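Local coordinates for AAEL008620-PA odorant-binding protein (PDB 5V13) that binds juvenile hormone specifically in mosquito hemolymph, as a member of the odorant-binding protein family, at residues Met168-Cys173 against Arg198-Ile203; Asn49-His54 against Lys279-Phe284; Ser61-Lys66 against Asn120-Val125; Arg86-Ala91 against Gln103-Asn108. All blocks are in the same frame, centred on the assembly; numbering follows the deposited sequence.

Contact 1: Met168-Cys173 against Arg198-Ile203; sequences MFVDFC and RGFRWI
In this helical odorant-binding-family fold, Phe169 lays its ring over Gly199 in a CH-pi contact that joins the first turn of helix 169-177 to the C-terminal part of helix 190-199. Gly199 CA sits 3.6 Å from the centroid of the Phe169 ring and only 13° off its normal, almost over the middle of the face, where the missing side chain lets the ring come down on the backbone. Phe169 reaches this position with an unusual chi1 of -114°, well off a staggered value, a sign of some torsional strain in the seat. The CE2 corner of the ring also rests 3.6 Å from Gly199 O. That carbonyl accepts a bond from within its own turn: Arg201 NH1 donates to Gly199 O at 2.9 Å, with the oxygen lying in the guanidinium plane but the nitrogen tilted out of the carbonyl plane. Arg201, with positive phi, can turn back this way because its chain is bent at chi2 (68°). Phe169 CE2 then meets the edge of the same guanidinium. The guanidinium is further fixed by a salt bridge to Glu27 and a cation-pi contact with Tyr31. Next to the CH-pi pair, the Phe200 ring slides in toward helix 169-177, bringing CE1 to 4.0 Å from Phe169 CB. The ring also touches Ile258 of helix 251-264. The contact closes with the looser approach of Val170 CG2 to Phe200 CZ, 4.4 Å.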
# COMPACT_ATOMS: atom_id res chain seq x y z
N MET B 168 11.33 4.11 3.52
CA MET B 168 12.39 5.12 3.59
C MET B 168 12.35 6.00 2.35
O MET B 168 11.90 5.59 1.28
CB MET B 168 13.77 4.47 3.70
CG MET B 168 13.94 3.62 4.95
SD MET B 168 15.58 2.86 5.07
CE MET B 168 15.24 1.44 6.11
N PHE B 169 12.87 7.23 2.50
CA PHE B 169 12.76 8.19 1.42
C PHE B 169 13.62 7.83 0.22
O PHE B 169 13.23 8.08 -0.92
CB PHE B 169 13.08 9.61 1.91
CG PHE B 169 11.89 10.52 1.86
CD1 PHE B 169 11.21 10.72 0.66
CD2 PHE B 169 11.41 11.14 3.00
CE1 PHE B 169 10.08 11.52 0.60
CE2 PHE B 169 10.28 11.94 2.95
CZ PHE B 169 9.61 12.12 1.75
N VAL B 170 14.81 7.25 0.43
CA VAL B 170 15.62 6.92 -0.74
C VAL B 170 14.90 5.91 -1.62
O VAL B 170 14.82 6.07 -2.84
CB VAL B 170 17.02 6.43 -0.33
CG1 VAL B 170 17.76 5.87 -1.57
CG2 VAL B 170 17.80 7.57 0.26
N ASP B 171 14.32 4.87 -1.00
CA ASP B 171 13.55 3.87 -1.74
C ASP B 171 12.40 4.51 -2.51
O ASP B 171 12.14 4.17 -3.67
CB ASP B 171 13.00 2.81 -0.78
CG ASP B 171 12.15 1.75 -1.49
OD1 ASP B 171 12.72 0.91 -2.21
OD2 ASP B 171 10.90 1.75 -1.35
N PHE B 172 11.65 5.40 -1.84
CA PHE B 172 10.56 6.11 -2.50
C PHE B 172 11.07 6.88 -3.71
O PHE B 172 10.46 6.86 -4.79
CB PHE B 172 9.90 7.05 -1.49
CG PHE B 172 8.91 7.99 -2.09
CD1 PHE B 172 7.59 7.59 -2.29
CD2 PHE B 172 9.29 9.27 -2.46
CE1 PHE B 172 6.68 8.46 -2.86
CE2 PHE B 172 8.37 10.14 -3.03
CZ PHE B 172 7.06 9.73 -3.23
N CYS B 173 12.20 7.58 -3.55
CA CYS B 173 12.71 8.41 -4.64
C CYS B 173 13.29 7.57 -5.77
O CYS B 173 13.15 7.94 -6.94
CB CYS B 173 13.74 9.39 -4.10
SG CYS B 173 12.98 10.56 -2.98
N ARG B 198 14.52 17.08 -0.91
CA ARG B 198 13.26 17.65 -0.44
C ARG B 198 12.58 16.77 0.60
O ARG B 198 11.93 17.29 1.51
CB ARG B 198 12.30 17.90 -1.61
CG ARG B 198 12.74 19.05 -2.49
CD ARG B 198 11.79 19.31 -3.65
NE ARG B 198 12.28 20.43 -4.47
CZ ARG B 198 11.81 21.67 -4.39
NH1 ARG B 198 10.82 21.96 -3.54
NH2 ARG B 198 12.31 22.62 -5.16
N GLY B 199 12.72 15.44 0.49
CA GLY B 199 12.22 14.57 1.53
C GLY B 199 12.96 14.75 2.85
O GLY B 199 12.35 14.70 3.92
N PHE B 200 14.28 14.93 2.78
CA PHE B 200 15.09 15.22 3.96
C PHE B 200 14.89 16.65 4.47
O PHE B 200 15.39 16.98 5.56
CB PHE B 200 16.59 15.02 3.64
CG PHE B 200 17.02 13.56 3.47
CD1 PHE B 200 16.10 12.53 3.53
CD2 PHE B 200 18.37 13.25 3.24
CE1 PHE B 200 16.50 11.18 3.37
CE2 PHE B 200 18.79 11.91 3.08
CZ PHE B 200 17.85 10.88 3.14
N ARG B 201 14.20 17.50 3.71
CA ARG B 201 14.12 18.95 3.96
C ARG B 201 15.50 19.62 3.95
O ARG B 201 15.70 20.67 4.58
CB ARG B 201 13.37 19.26 5.26
CG ARG B 201 11.83 19.25 5.14
CD ARG B 201 11.27 17.84 4.87
NE ARG B 201 9.80 17.79 4.92
CZ ARG B 201 9.06 16.69 4.70
NH1 ARG B 201 9.65 15.52 4.42
NH2 ARG B 201 7.73 16.76 4.78
N TRP B 202 16.47 19.02 3.24
CA TRP B 202 17.71 19.74 2.93
C TRP B 202 17.46 20.84 1.90
O TRP B 202 18.14 21.87 1.90
CB TRP B 202 18.78 18.78 2.39
CG TRP B 202 19.34 17.83 3.39
CD1 TRP B 202 18.90 17.62 4.66
CD2 TRP B 202 20.46 16.96 3.19
NE1 TRP B 202 19.67 16.66 5.26
CE2 TRP B 202 20.65 16.24 4.39
CE3 TRP B 202 21.33 16.72 2.12
CZ2 TRP B 202 21.66 15.30 4.56
CZ3 TRP B 202 22.35 15.77 2.29
CH2 TRP B 202 22.50 15.08 3.50
N ILE B 203 16.49 20.63 1.01
CA ILE B 203 15.98 21.66 0.11
C ILE B 203 14.53 21.90 0.49
O ILE B 203 13.74 20.96 0.60
CB ILE B 203 16.09 21.24 -1.37
CG1 ILE B 203 17.57 21.20 -1.78
CG2 ILE B 203 15.29 22.20 -2.27
CD1 ILE B 203 17.79 20.76 -3.23

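Contact 2: Asn49-His54 against Lys279-Phe284; sequences NWVKWH and KSAVDF. With JH3 (methyl (2E,6E)-9-[(2R)-3,3-dimethyloxiran-2-yl]-3,7-dimethylnona-2,6-dienoate), chain E.
Lys52, within the Schellman motif that ends helix 44-51, passes at a slant over one face of the Phe284 ring of helix 278-286, beside the hormone pocket. The turn bonds His54 N to Asn49 O and Trp53 N to Trp50 O, with Trp53 as the C-prime residue at positive phi. Lys52 CB lies above the CD1 and CE1 side of that face, and CG comes to 3.7 Å from Phe284 CD1. CD carries the extended chain on, CE passes Ser280 CB, and NZ donates to a water. This water also bonds Ser280 OG, whose protein partner is Glu276. Lys52 CA stands over the Phe284 ring, 3.8 Å from its centroid and 4° off the normal, and Lys52 O lies 3.5 Å from Phe284 CZ. A second water joins the two backbones, donating to Val51 O and to Ala281 O at 2.6 Å. Beside it, Val51 CB packs on Ala281 CB at 3.6 Å, where the backbones come closest, while Val51 CG1 faces the hormone's ester end. Trp53 meets Phe284 rim to rim, planes 30° apart, and offers one indole face to the ligand chain. Its NE1 lies 3.3 Å from JH3 C3', the methyl carbon on the hormone's C3.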
# COMPACT_ATOMS: atom_id res chain seq x y z
N ASN B 49 -2.77 17.42 25.06
CA ASN B 49 -3.85 18.26 24.56
C ASN B 49 -3.68 18.57 23.08
O ASN B 49 -4.66 18.66 22.34
CB ASN B 49 -3.92 19.57 25.34
CG ASN B 49 -4.36 19.36 26.77
OD1 ASN B 49 -5.23 18.53 27.05
ND2 ASN B 49 -3.77 20.11 27.68
N TRP B 50 -2.43 18.76 22.62
CA TRP B 50 -2.23 19.09 21.22
C TRP B 50 -2.58 17.91 20.31
O TRP B 50 -3.23 18.09 19.28
CB TRP B 50 -0.79 19.53 20.96
CG TRP B 50 -0.33 20.70 21.82
CD1 TRP B 50 -1.09 21.48 22.62
CD2 TRP B 50 1.02 21.16 21.96
NE1 TRP B 50 -0.31 22.43 23.24
CE2 TRP B 50 0.99 22.25 22.85
CE3 TRP B 50 2.24 20.77 21.39
CZ2 TRP B 50 2.15 22.94 23.22
CZ3 TRP B 50 3.39 21.46 21.76
CH2 TRP B 50 3.34 22.53 22.66
N VAL B 51 -2.15 16.70 20.68
CA VAL B 51 -2.43 15.57 19.80
C VAL B 51 -3.90 15.18 19.82
O VAL B 51 -4.32 14.38 18.97
CB VAL B 51 -1.57 14.33 20.16
CG1 VAL B 51 -0.09 14.67 20.06
CG2 VAL B 51 -1.92 13.79 21.54
N LYS B 52 -4.69 15.71 20.75
CA LYS B 52 -6.15 15.60 20.74
C LYS B 52 -6.81 16.81 20.07
O LYS B 52 -8.01 17.03 20.24
CB LYS B 52 -6.70 15.44 22.16
CG LYS B 52 -6.30 14.15 22.85
CD LYS B 52 -6.72 14.20 24.31
CE LYS B 52 -6.25 12.97 25.08
NZ LYS B 52 -6.40 13.19 26.54
N TRP B 53 -6.02 17.62 19.37
CA TRP B 53 -6.51 18.73 18.56
C TRP B 53 -7.17 19.84 19.38
O TRP B 53 -8.01 20.58 18.86
CB TRP B 53 -7.45 18.23 17.46
CG TRP B 53 -6.75 17.43 16.41
CD1 TRP B 53 -6.43 16.10 16.47
CD2 TRP B 53 -6.29 17.90 15.14
NE1 TRP B 53 -5.79 15.72 15.31
CE2 TRP B 53 -5.71 16.80 14.48
CE3 TRP B 53 -6.33 19.14 14.50
CZ2 TRP B 53 -5.15 16.91 13.20
CZ3 TRP B 53 -5.79 19.24 13.22
CH2 TRP B 53 -5.20 18.14 12.59
N HIS B 54 -6.82 20.01 20.64
CA HIS B 54 -7.27 21.19 21.39
C HIS B 54 -6.11 21.85 22.13
O HIS B 54 -5.97 21.71 23.36
CB HIS B 54 -8.45 20.87 22.32
CG HIS B 54 -8.26 19.66 23.18
ND1 HIS B 54 -7.61 19.70 24.39
CD2 HIS B 54 -8.70 18.39 23.03
CE1 HIS B 54 -7.62 18.50 24.94
NE2 HIS B 54 -8.28 17.68 24.13
N LYS B 279 1.11 7.67 22.63
CA LYS B 279 -0.00 6.77 22.91
C LYS B 279 -1.33 7.50 22.84
O LYS B 279 -2.29 7.02 22.22
CB LYS B 279 0.17 6.11 24.29
CG LYS B 279 -0.98 5.19 24.65
CD LYS B 279 -1.22 5.11 26.14
CE LYS B 279 -0.08 4.40 26.83
NZ LYS B 279 0.01 4.73 28.28
N SER B 280 -1.41 8.68 23.46
CA SER B 280 -2.65 9.44 23.41
C SER B 280 -2.98 9.85 21.99
O SER B 280 -4.16 9.93 21.63
CB SER B 280 -2.55 10.68 24.29
OG SER B 280 -2.69 10.30 25.65
N ALA B 281 -1.97 10.14 21.17
CA ALA B 281 -2.21 10.57 19.81
C ALA B 281 -2.90 9.47 19.01
O ALA B 281 -3.86 9.73 18.26
CB ALA B 281 -0.90 10.97 19.13
N VAL B 282 -2.40 8.25 19.14
CA VAL B 282 -2.93 7.12 18.38
C VAL B 282 -4.31 6.73 18.90
O VAL B 282 -5.23 6.47 18.11
CB VAL B 282 -1.95 5.95 18.44
CG1 VAL B 282 -2.58 4.69 17.85
CG2 VAL B 282 -0.68 6.31 17.70
N ASP B 283 -4.47 6.68 20.22
CA ASP B 283 -5.78 6.36 20.80
C ASP B 283 -6.84 7.35 20.35
O ASP B 283 -7.96 6.96 20.02
CB ASP B 283 -5.69 6.31 22.32
CG ASP B 283 -5.11 5.00 22.84
OD1 ASP B 283 -4.60 4.21 22.02
OD2 ASP B 283 -5.18 4.77 24.06
N PHE B 284 -6.50 8.65 20.33
CA PHE B 284 -7.48 9.65 19.90
C PHE B 284 -7.82 9.48 18.43
O PHE B 284 -9.00 9.49 18.05
CB PHE B 284 -6.94 11.06 20.15
CG PHE B 284 -7.89 12.15 19.76
CD1 PHE B 284 -8.86 12.58 20.66
CD2 PHE B 284 -7.81 12.75 18.52
CE1 PHE B 284 -9.73 13.59 20.32
CE2 PHE B 284 -8.69 13.75 18.17
CZ PHE B 284 -9.66 14.17 19.08
C1 JH3 E . 0.20 14.25 16.33
O2 JH3 E . -0.61 13.38 16.07
O1 JH3 E . 1.56 13.85 16.57
CM JH3 E . 1.91 12.47 16.40
C2 JH3 E . -0.11 15.69 16.41
C3 JH3 E . -1.30 16.27 16.25
C3' JH3 E . -2.57 15.52 15.96
C4 JH3 E . -1.33 17.78 16.35
C5 JH3 E . -2.22 18.34 15.24
C6 JH3 E . -1.90 19.80 15.05
C7 JH3 E . -2.61 20.78 15.62
C7' JH3 E . -3.76 20.47 16.54
C8 JH3 E . -2.21 22.22 15.34
C9 JH3 E . -3.31 23.00 14.60
CA JH3 E . -3.83 22.27 13.37
O3 JH3 E . -4.74 23.06 12.57
CB JH3 E . -3.43 22.88 12.02
CB' JH3 E . -3.26 21.83 10.92
CC JH3 E . -2.61 24.16 11.98
O HOH W 1 -4.28 12.17 17.33
O HOH W 2 -4.79 10.58 26.98

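Contact 3: Ser61-Lys66 against Asn120-Val125; sequences SQCYVK and NSCESV. With JH3 (methyl (2E,6E)-9-[(2R)-3,3-dimethyloxiran-2-yl]-3,7-dimethylnona-2,6-dienoate), chain E.
Cys122 and Cys63 are joined by a disulfide, SG to SG 2.1 Å, which ties the start of helix 122-135 to the first half of helix 59-71. Cys122 gives up more surface here than any other residue. Both sulfurs lie beside their own backbone N and anti to the carbonyl carbon, and the bridge has a relaxed chi3 of 98°. Lys66, one turn past Cys63, is the second large element. With CG anti to the backbone N (chi1 176°) and the rest of the chain extended, it spans the gap alongside the disulfide: CD passes 4.1 Å from Cys122 SG, and NZ donates to Asn120 O at 2.9 Å. Lys66 CB and Val125 CG1 make an apolar touch. Gln62, next to Cys63 in the chain, sets CB against Cys122 O at 3.6 Å and then runs next to Glu123, the two chains pointing the same way with amide and carboxylate planes 20° apart. Gln62 OE1 lies near Glu123 CA and CB. Ser121 is the N-cap of helix 122-135, its OG accepting from Ser124 N at 3.1 Å and also hydrogen-bonding Asp119 OD1. The opposite side of helix 59-71 carries Tyr64, whose OH lies 3.4 Å from JH3 C4 and bonds Tyr33 O of helix 26-38. A second disulfide, Cys36-Cys67, holds helix 59-71 to helix 26-38, so this helix is bridged on two sides, while Asn120 reaches Tyr75 of the short strand 75-76.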
# COMPACT_ATOMS: atom_id res chain seq x y z
N SER B 61 1.51 26.49 23.46
CA SER B 61 0.48 26.01 22.53
C SER B 61 0.33 26.95 21.33
O SER B 61 0.10 26.50 20.21
CB SER B 61 -0.87 25.88 23.24
OG SER B 61 -0.79 25.04 24.37
N GLN B 62 0.39 28.26 21.57
CA GLN B 62 0.35 29.21 20.47
C GLN B 62 1.52 29.00 19.54
O GLN B 62 1.37 29.02 18.31
CB GLN B 62 0.33 30.65 20.99
CG GLN B 62 -0.89 30.98 21.84
CD GLN B 62 -0.81 32.35 22.48
OE1 GLN B 62 0.26 32.81 22.86
NE2 GLN B 62 -1.96 33.02 22.61
N CYS B 63 2.71 28.75 20.10
CA CYS B 63 3.86 28.53 19.22
C CYS B 63 3.74 27.21 18.46
O CYS B 63 4.23 27.11 17.33
CB CYS B 63 5.16 28.58 19.99
SG CYS B 63 5.51 30.26 20.59
N TYR B 64 3.12 26.19 19.06
CA TYR B 64 2.92 24.94 18.33
C TYR B 64 2.02 25.14 17.12
O TYR B 64 2.29 24.62 16.03
CB TYR B 64 2.34 23.86 19.25
CG TYR B 64 2.23 22.51 18.56
CD1 TYR B 64 3.36 21.73 18.36
CD2 TYR B 64 1.00 22.03 18.09
CE1 TYR B 64 3.26 20.48 17.71
CE2 TYR B 64 0.89 20.80 17.46
CZ TYR B 64 2.03 20.03 17.26
OH TYR B 64 1.95 18.80 16.63
N VAL B 65 0.92 25.88 17.30
CA VAL B 65 0.03 26.16 16.18
C VAL B 65 0.76 26.95 15.08
O VAL B 65 0.61 26.65 13.89
CB VAL B 65 -1.23 26.89 16.66
CG1 VAL B 65 -2.13 27.25 15.47
CG2 VAL B 65 -1.99 26.01 17.67
N LYS B 66 1.55 27.95 15.47
CA LYS B 66 2.31 28.71 14.48
C LYS B 66 3.29 27.82 13.72
O LYS B 66 3.38 27.87 12.48
CB LYS B 66 3.05 29.86 15.17
CG LYS B 66 3.94 30.65 14.21
CD LYS B 66 4.74 31.70 14.91
CE LYS B 66 5.98 32.02 14.09
NZ LYS B 66 6.89 32.94 14.81
N ASN B 120 4.61 38.49 13.28
CA ASN B 120 4.56 37.04 13.17
C ASN B 120 4.66 36.32 14.52
O ASN B 120 5.01 35.13 14.55
CB ASN B 120 5.68 36.53 12.25
CG ASN B 120 5.37 36.75 10.78
OD1 ASN B 120 4.23 36.64 10.36
ND2 ASN B 120 6.40 37.04 10.00
N SER B 121 4.33 36.99 15.63
CA SER B 121 4.43 36.36 16.94
C SER B 121 3.46 35.18 17.05
O SER B 121 2.45 35.11 16.35
CB SER B 121 4.17 37.37 18.05
OG SER B 121 2.78 37.67 18.21
N CYS B 122 3.80 34.24 17.93
CA CYS B 122 2.92 33.08 18.15
C CYS B 122 1.53 33.54 18.57
O CYS B 122 0.53 32.94 18.16
CB CYS B 122 3.50 32.15 19.22
SG CYS B 122 5.18 31.51 18.96
N GLU B 123 1.46 34.60 19.38
CA GLU B 123 0.16 35.09 19.84
C GLU B 123 -0.67 35.62 18.67
O GLU B 123 -1.87 35.34 18.58
CB GLU B 123 0.34 36.17 20.91
CG GLU B 123 -0.99 36.69 21.46
CD GLU B 123 -0.81 37.86 22.42
OE1 GLU B 123 0.34 38.28 22.67
OE2 GLU B 123 -1.84 38.35 22.94
N SER B 124 -0.05 36.41 17.78
CA SER B 124 -0.83 36.99 16.69
C SER B 124 -1.33 35.91 15.74
O SER B 124 -2.48 35.97 15.26
CB SER B 124 0.00 38.01 15.92
OG SER B 124 0.31 39.13 16.73
N VAL B 125 -0.50 34.91 15.44
CA VAL B 125 -0.91 33.87 14.51
C VAL B 125 -2.01 33.00 15.12
O VAL B 125 -3.04 32.73 14.49
CB VAL B 125 0.31 33.04 14.07
CG1 VAL B 125 -0.10 31.86 13.21
CG2 VAL B 125 1.33 33.91 13.33
C1 JH3 E . 0.20 14.25 16.33
O2 JH3 E . -0.61 13.38 16.07
O1 JH3 E . 1.56 13.85 16.57
CM JH3 E . 1.91 12.47 16.40
C2 JH3 E . -0.11 15.69 16.41
C3 JH3 E . -1.30 16.27 16.25
C3' JH3 E . -2.57 15.52 15.96
C4 JH3 E . -1.33 17.78 16.35
C5 JH3 E . -2.22 18.34 15.24
C6 JH3 E . -1.90 19.80 15.05
C7 JH3 E . -2.61 20.78 15.62
C7' JH3 E . -3.76 20.47 16.54
C8 JH3 E . -2.21 22.22 15.34
C9 JH3 E . -3.31 23.00 14.60
CA JH3 E . -3.83 22.27 13.37
O3 JH3 E . -4.74 23.06 12.57
CB JH3 E . -3.43 22.88 12.02
CB' JH3 E . -3.26 21.83 10.92
CC JH3 E . -2.61 24.16 11.98

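Contact 4: Arg86-Ala91 against Gln103-Asn108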
# COMPACT_ATOMS: atom_id res chain seq x y z
N ARG B 86 -5.73 27.78 0.64
CA ARG B 86 -5.08 26.48 0.83
C ARG B 86 -5.88 25.58 1.75
O ARG B 86 -5.92 24.36 1.55
CB ARG B 86 -3.65 26.69 1.35
CG ARG B 86 -2.82 27.45 0.29
CD ARG B 86 -1.36 27.64 0.65
NE ARG B 86 -0.69 28.34 -0.46
CZ ARG B 86 0.56 28.80 -0.41
NH1 ARG B 86 1.28 28.67 0.70
NH2 ARG B 86 1.08 29.42 -1.46
N PHE B 87 -6.55 26.16 2.76
CA PHE B 87 -7.51 25.38 3.55
C PHE B 87 -8.65 24.88 2.67
O PHE B 87 -9.11 23.75 2.83
CB PHE B 87 -8.05 26.22 4.71
CG PHE B 87 -7.04 26.50 5.78
CD1 PHE B 87 -6.22 27.62 5.72
CD2 PHE B 87 -6.91 25.64 6.86
CE1 PHE B 87 -5.29 27.88 6.73
CE2 PHE B 87 -5.98 25.89 7.87
CZ PHE B 87 -5.17 27.01 7.81
N VAL B 88 -9.13 25.71 1.73
CA VAL B 88 -10.19 25.29 0.82
C VAL B 88 -9.71 24.14 -0.05
O VAL B 88 -10.43 23.15 -0.26
CB VAL B 88 -10.67 26.48 -0.04
CG1 VAL B 88 -11.54 25.98 -1.21
CG2 VAL B 88 -11.46 27.45 0.81
N LEU B 89 -8.50 24.26 -0.59
CA LEU B 89 -7.99 23.20 -1.46
C LEU B 89 -7.79 21.91 -0.68
O LEU B 89 -8.05 20.82 -1.19
CB LEU B 89 -6.69 23.67 -2.13
CG LEU B 89 -6.24 22.89 -3.37
CD1 LEU B 89 -7.17 23.14 -4.59
CD2 LEU B 89 -4.78 23.17 -3.70
N GLN B 90 -7.36 22.02 0.59
CA GLN B 90 -7.24 20.83 1.43
C GLN B 90 -8.59 20.17 1.66
O GLN B 90 -8.70 18.94 1.61
CB GLN B 90 -6.60 21.19 2.78
CG GLN B 90 -6.20 19.98 3.63
CD GLN B 90 -4.87 19.37 3.17
OE1 GLN B 90 -4.06 20.03 2.54
NE2 GLN B 90 -4.66 18.08 3.48
N ALA B 91 -9.62 20.97 1.94
CA ALA B 91 -10.94 20.40 2.19
C ALA B 91 -11.50 19.74 0.93
O ALA B 91 -12.11 18.67 1.00
CB ALA B 91 -11.89 21.47 2.69
N GLN B 103 -19.15 23.14 2.33
CA GLN B 103 -19.53 24.44 1.79
C GLN B 103 -19.38 25.54 2.83
O GLN B 103 -19.02 26.67 2.51
CB GLN B 103 -20.96 24.40 1.25
CG GLN B 103 -21.38 25.67 0.52
CD GLN B 103 -20.49 25.98 -0.67
OE1 GLN B 103 -20.07 25.09 -1.40
NE2 GLN B 103 -20.20 27.26 -0.86
N ALA B 104 -19.67 25.22 4.10
CA ALA B 104 -19.49 26.22 5.16
C ALA B 104 -18.03 26.64 5.27
O ALA B 104 -17.72 27.83 5.38
CB ALA B 104 -20.00 25.67 6.49
N LEU B 105 -17.11 25.67 5.24
CA LEU B 105 -15.69 26.02 5.27
C LEU B 105 -15.32 26.89 4.07
O LEU B 105 -14.65 27.92 4.23
CB LEU B 105 -14.84 24.75 5.33
CG LEU B 105 -13.33 24.94 5.54
CD1 LEU B 105 -12.72 23.82 6.38
CD2 LEU B 105 -12.60 25.05 4.21
N LYS B 106 -15.79 26.53 2.88
CA LYS B 106 -15.53 27.36 1.70
C LYS B 106 -16.02 28.80 1.89
O LYS B 106 -15.33 29.75 1.51
CB LYS B 106 -16.19 26.75 0.47
CG LYS B 106 -15.46 25.55 -0.09
CD LYS B 106 -16.13 25.11 -1.37
CE LYS B 106 -15.55 23.81 -1.88
NZ LYS B 106 -16.48 23.22 -2.89
N ASN B 107 -17.21 28.98 2.47
CA ASN B 107 -17.74 30.33 2.65
C ASN B 107 -17.00 31.11 3.73
O ASN B 107 -16.89 32.34 3.65
CB ASN B 107 -19.23 30.28 2.99
CG ASN B 107 -20.07 29.66 1.88
OD1 ASN B 107 -19.62 29.51 0.75
ND2 ASN B 107 -21.30 29.29 2.21
N ASN B 108 -16.49 30.42 4.75
CA ASN B 108 -15.94 31.09 5.93
C ASN B 108 -14.44 31.34 5.86
O ASN B 108 -13.94 32.22 6.59
CB ASN B 108 -16.24 30.28 7.19
CG ASN B 108 -17.66 30.43 7.67
OD1 ASN B 108 -18.29 31.49 7.52
ND2 ASN B 108 -18.18 29.38 8.29
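Leu105 faces helix 84-94 from helix 99-113, and the shortest polar bond of the pair, Gln103 NE2 to Asn107 OD1 at 2.8 Å, lies on the exposed outer side of Leu105's own helix. That bond is bent, with an N-H...O angle of 130° and the donor tilted out of the carbonyl plane, and it links residues one turn apart. The contact itself is apolar and carried by the Leu105 CD2 branch. CG, anti to the backbone N (chi1 -173°), carries the CD2 methyl to the partner helix, 4.0 Å from Ala91 CB. The same methyl rests 4.0 Å from Phe87 O, a carbonyl already engaged by Ala91 N within its helix, and lies near Val88 CG2. Val88 and Lys106 cross at about a right angle, CG1 of the valine meeting CG of the lysine at 4.1 Å. Beyond that point the extended Lys106 chain takes NZ toward Glu92, a long, weak ion pair. Phe87 and Leu105 both also touch Met143 of helix 137-143. The axes of segments 86-91 and 103-108 approach to 9.5 Å, their directions 167° apart, a nearly antiparallel helical hairpin within the all-helical odorant-binding fold.

How the contacts relate
From the N terminus, helix 44-51 opens contact 2, which closes only when helix 278-286 returns at the C-terminal end, so the other three contacts are nested inside its long loop. Helix 59-71 opens contact 3, and contact 4, a short hairpin of helices 84-94 and 99-113, is complete before contact 3 closes at helix 122-135. Contact 1 follows in series, pairing helices 169-177 and 190-199 on the opposite side of the chain's centre, its centre about 27 Å from that of contact 2. Contacts 2 and 3 touch each other, through Trp50 with Ser61 and Tyr64, and both reach the bound hormone. Contact 2 thus brings the C-terminal helix against the N-terminal residues that share the hormone pocket with it.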